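Side-chain contact in beta subunit of photoactivated adenylyl cyclase (PDB 5M2A), which probably makes cyclic AMP from ATP under blue light, coupling a flavin-binding BLUF photoreceptor to an adenylyl cyclase catalytic domain: residues L44-L49 with P111-L116. Residues are numbered along the deposited sequence; the frame is centred on the assembly and turned at random.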
loop_
_atom_site.group_PDB
_atom_site.type_symbol
_atom_site.label_atom_id
_atom_site.label_comp_id
_atom_site.label_asym_id
_atom_site.label_seq_id
_atom_site.Cartn_x
_atom_site.Cartn_y
_atom_site.Cartn_z
ATOM N N LEU A 44 -0.609 14.579 -25.828
ATOM C CA LEU A 44 -1.434 13.487 -26.321
ATOM C C LEU A 44 -2.658 13.333 -25.428
ATOM O O LEU A 44 -2.584 13.522 -24.212
ATOM C CB LEU A 44 -0.661 12.161 -26.343
ATOM C CG LEU A 44 0.157 11.777 -27.576
ATOM C CD1 LEU A 44 1.388 12.627 -27.661
ATOM C CD2 LEU A 44 0.537 10.307 -27.516
ATOM N N TYR A 45 -3.792 12.991 -26.031
ATOM C CA TYR A 45 -4.934 12.632 -25.205
ATOM C C TYR A 45 -5.586 11.364 -25.730
ATOM O O TYR A 45 -5.593 11.092 -26.935
ATOM C CB TYR A 45 -5.956 13.773 -25.058
ATOM C CG TYR A 45 -6.516 14.364 -26.322
ATOM C CD1 TYR A 45 -5.766 15.244 -27.093
ATOM C CD2 TYR A 45 -7.820 14.100 -26.709
ATOM C CE1 TYR A 45 -6.287 15.810 -28.235
ATOM C CE2 TYR A 45 -8.352 14.661 -27.851
ATOM C CZ TYR A 45 -7.581 15.520 -28.608
ATOM O OH TYR A 45 -8.108 16.085 -29.746
ATOM N N LEU A 46 -6.107 10.577 -24.790
ATOM C CA LEU A 46 -6.617 9.244 -25.087
ATOM C C LEU A 46 -7.583 8.865 -23.980
ATOM O O LEU A 46 -7.166 8.745 -22.824
ATOM C CB LEU A 46 -5.471 8.227 -25.179
ATOM C CG LEU A 46 -5.847 6.798 -25.582
ATOM C CD1 LEU A 46 -6.454 6.774 -26.980
ATOM C CD2 LEU A 46 -4.637 5.893 -25.507
ATOM N N GLN A 47 -8.858 8.698 -24.325
ATOM C CA GLN A 47 -9.872 8.179 -23.403
ATOM C C GLN A 47 -9.857 8.939 -22.076
ATOM O O GLN A 47 -9.634 8.375 -21.001
ATOM C CB GLN A 47 -9.668 6.679 -23.174
ATOM C CG GLN A 47 -9.577 5.868 -24.452
ATOM C CD GLN A 47 -10.884 5.834 -25.201
ATOM O OE1 GLN A 47 -11.915 5.450 -24.647
ATOM N NE2 GLN A 47 -10.856 6.248 -26.465
ATOM N N GLY A 48 -10.084 10.244 -22.173
ATOM C CA GLY A 48 -10.210 11.065 -20.988
ATOM C C GLY A 48 -8.932 11.295 -20.219
ATOM O O GLY A 48 -8.987 11.737 -19.069
ATOM N N LEU A 49 -7.775 11.009 -20.815
ATOM C CA LEU A 49 -6.494 11.241 -20.167
ATOM C C LEU A 49 -5.632 12.143 -21.040
ATOM O O LEU A 49 -5.659 12.039 -22.266
ATOM C CB LEU A 49 -5.770 9.919 -19.889
ATOM C CG LEU A 49 -6.477 9.019 -18.869
ATOM C CD1 LEU A 49 -5.701 7.736 -18.634
ATOM C CD2 LEU A 49 -6.702 9.760 -17.562
ATOM N N PRO A 111 -1.841 -1.555 -31.706
ATOM C CA PRO A 111 -1.250 -2.256 -30.549
ATOM C C PRO A 111 -0.640 -1.310 -29.532
ATOM O O PRO A 111 -0.878 -1.456 -28.324
ATOM C CB PRO A 111 -0.194 -3.173 -31.191
ATOM C CG PRO A 111 -0.641 -3.345 -32.603
ATOM C CD PRO A 111 -1.283 -2.048 -32.985
ATOM N N ILE A 112 0.151 -0.337 -29.986
ATOM C CA ILE A 112 0.783 0.587 -29.047
ATOM C C ILE A 112 -0.268 1.465 -28.371
ATOM O O ILE A 112 -0.182 1.755 -27.170
ATOM C CB ILE A 112 1.855 1.432 -29.765
ATOM C CG1 ILE A 112 2.843 0.541 -30.525
ATOM C CG2 ILE A 112 2.605 2.288 -28.764
ATOM C CD1 ILE A 112 2.522 0.349 -32.002
ATOM N N LYS A 113 -1.266 1.913 -29.134
ATOM C CA LYS A 113 -2.349 2.704 -28.558
ATOM C C LYS A 113 -3.110 1.913 -27.497
ATOM O O LYS A 113 -3.460 2.448 -26.437
ATOM C CB LYS A 113 -3.281 3.164 -29.680
ATOM C CG LYS A 113 -4.566 3.842 -29.246
ATOM C CD LYS A 113 -5.334 4.288 -30.492
ATOM C CE LYS A 113 -6.798 4.565 -30.204
ATOM N NZ LYS A 113 -7.529 4.904 -31.461
ATOM N N SER A 114 -3.377 0.635 -27.765
ATOM C CA SER A 114 -4.095 -0.182 -26.791
ATOM C C SER A 114 -3.274 -0.382 -25.524
ATOM O O SER A 114 -3.790 -0.224 -24.409
ATOM C CB SER A 114 -4.455 -1.532 -27.411
ATOM O OG SER A 114 -5.281 -2.290 -26.544
ATOM N N LEU A 115 -1.993 -0.729 -25.676
ATOM C CA LEU A 115 -1.130 -0.915 -24.511
ATOM C C LEU A 115 -1.047 0.355 -23.678
ATOM O O LEU A 115 -1.142 0.304 -22.445
ATOM C CB LEU A 115 0.262 -1.360 -24.964
ATOM C CG LEU A 115 0.284 -2.742 -25.620
ATOM C CD1 LEU A 115 1.601 -2.970 -26.338
ATOM C CD2 LEU A 115 0.054 -3.821 -24.580
ATOM N N LEU A 116 -0.892 1.508 -24.333
ATOM C CA LEU A 116 -0.800 2.764 -23.590
ATOM C C LEU A 116 -2.058 3.023 -22.767
ATOM O O LEU A 116 -1.976 3.462 -21.611
ATOM C CB LEU A 116 -0.535 3.927 -24.550
ATOM C CG LEU A 116 -0.401 5.332 -23.954
ATOM C CD1 LEU A 116 0.847 5.437 -23.089
ATOM C CD2 LEU A 116 -0.389 6.399 -25.057
#
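L46 meets K113 and L116 where the beta-hairpin of strands 40-46 and 49-55 in the BLUF domain packs against helix 110-129, which leads toward the cyclase domain. A type I' turn from L46 to L49 closes the hairpin; both central residues, Q47 and G48, have positive phi, which glycine adopts readily. Along the helix, P111 and I112 do not touch the hairpin turn but pack on the second subunit, P111 on F91 and I112 on I112 of that subunit, so this end of the helix also takes part in the dimer contact. K113 comes next. Lysine suits this border because its long methylene chain can lie against a leucine while its ammonium group reaches polar atoms beyond: NZ donates to the carbonyl of N104. The chain is extended, with CG anti to the backbone N (chi1 172°), and it crosses the L46 side chain at a slant, placing CE 3.9 Å from L46 CD1. One turn on, L116 points toward the strand, and its branched apolar end fits a buried place shared with F51 and L101. The forked end of L46 reaches both helix residues: L46 CD2 lies 4.3 Å from L116 CD2. The same methyl group stands 3.8 Å from the backbone O of K113.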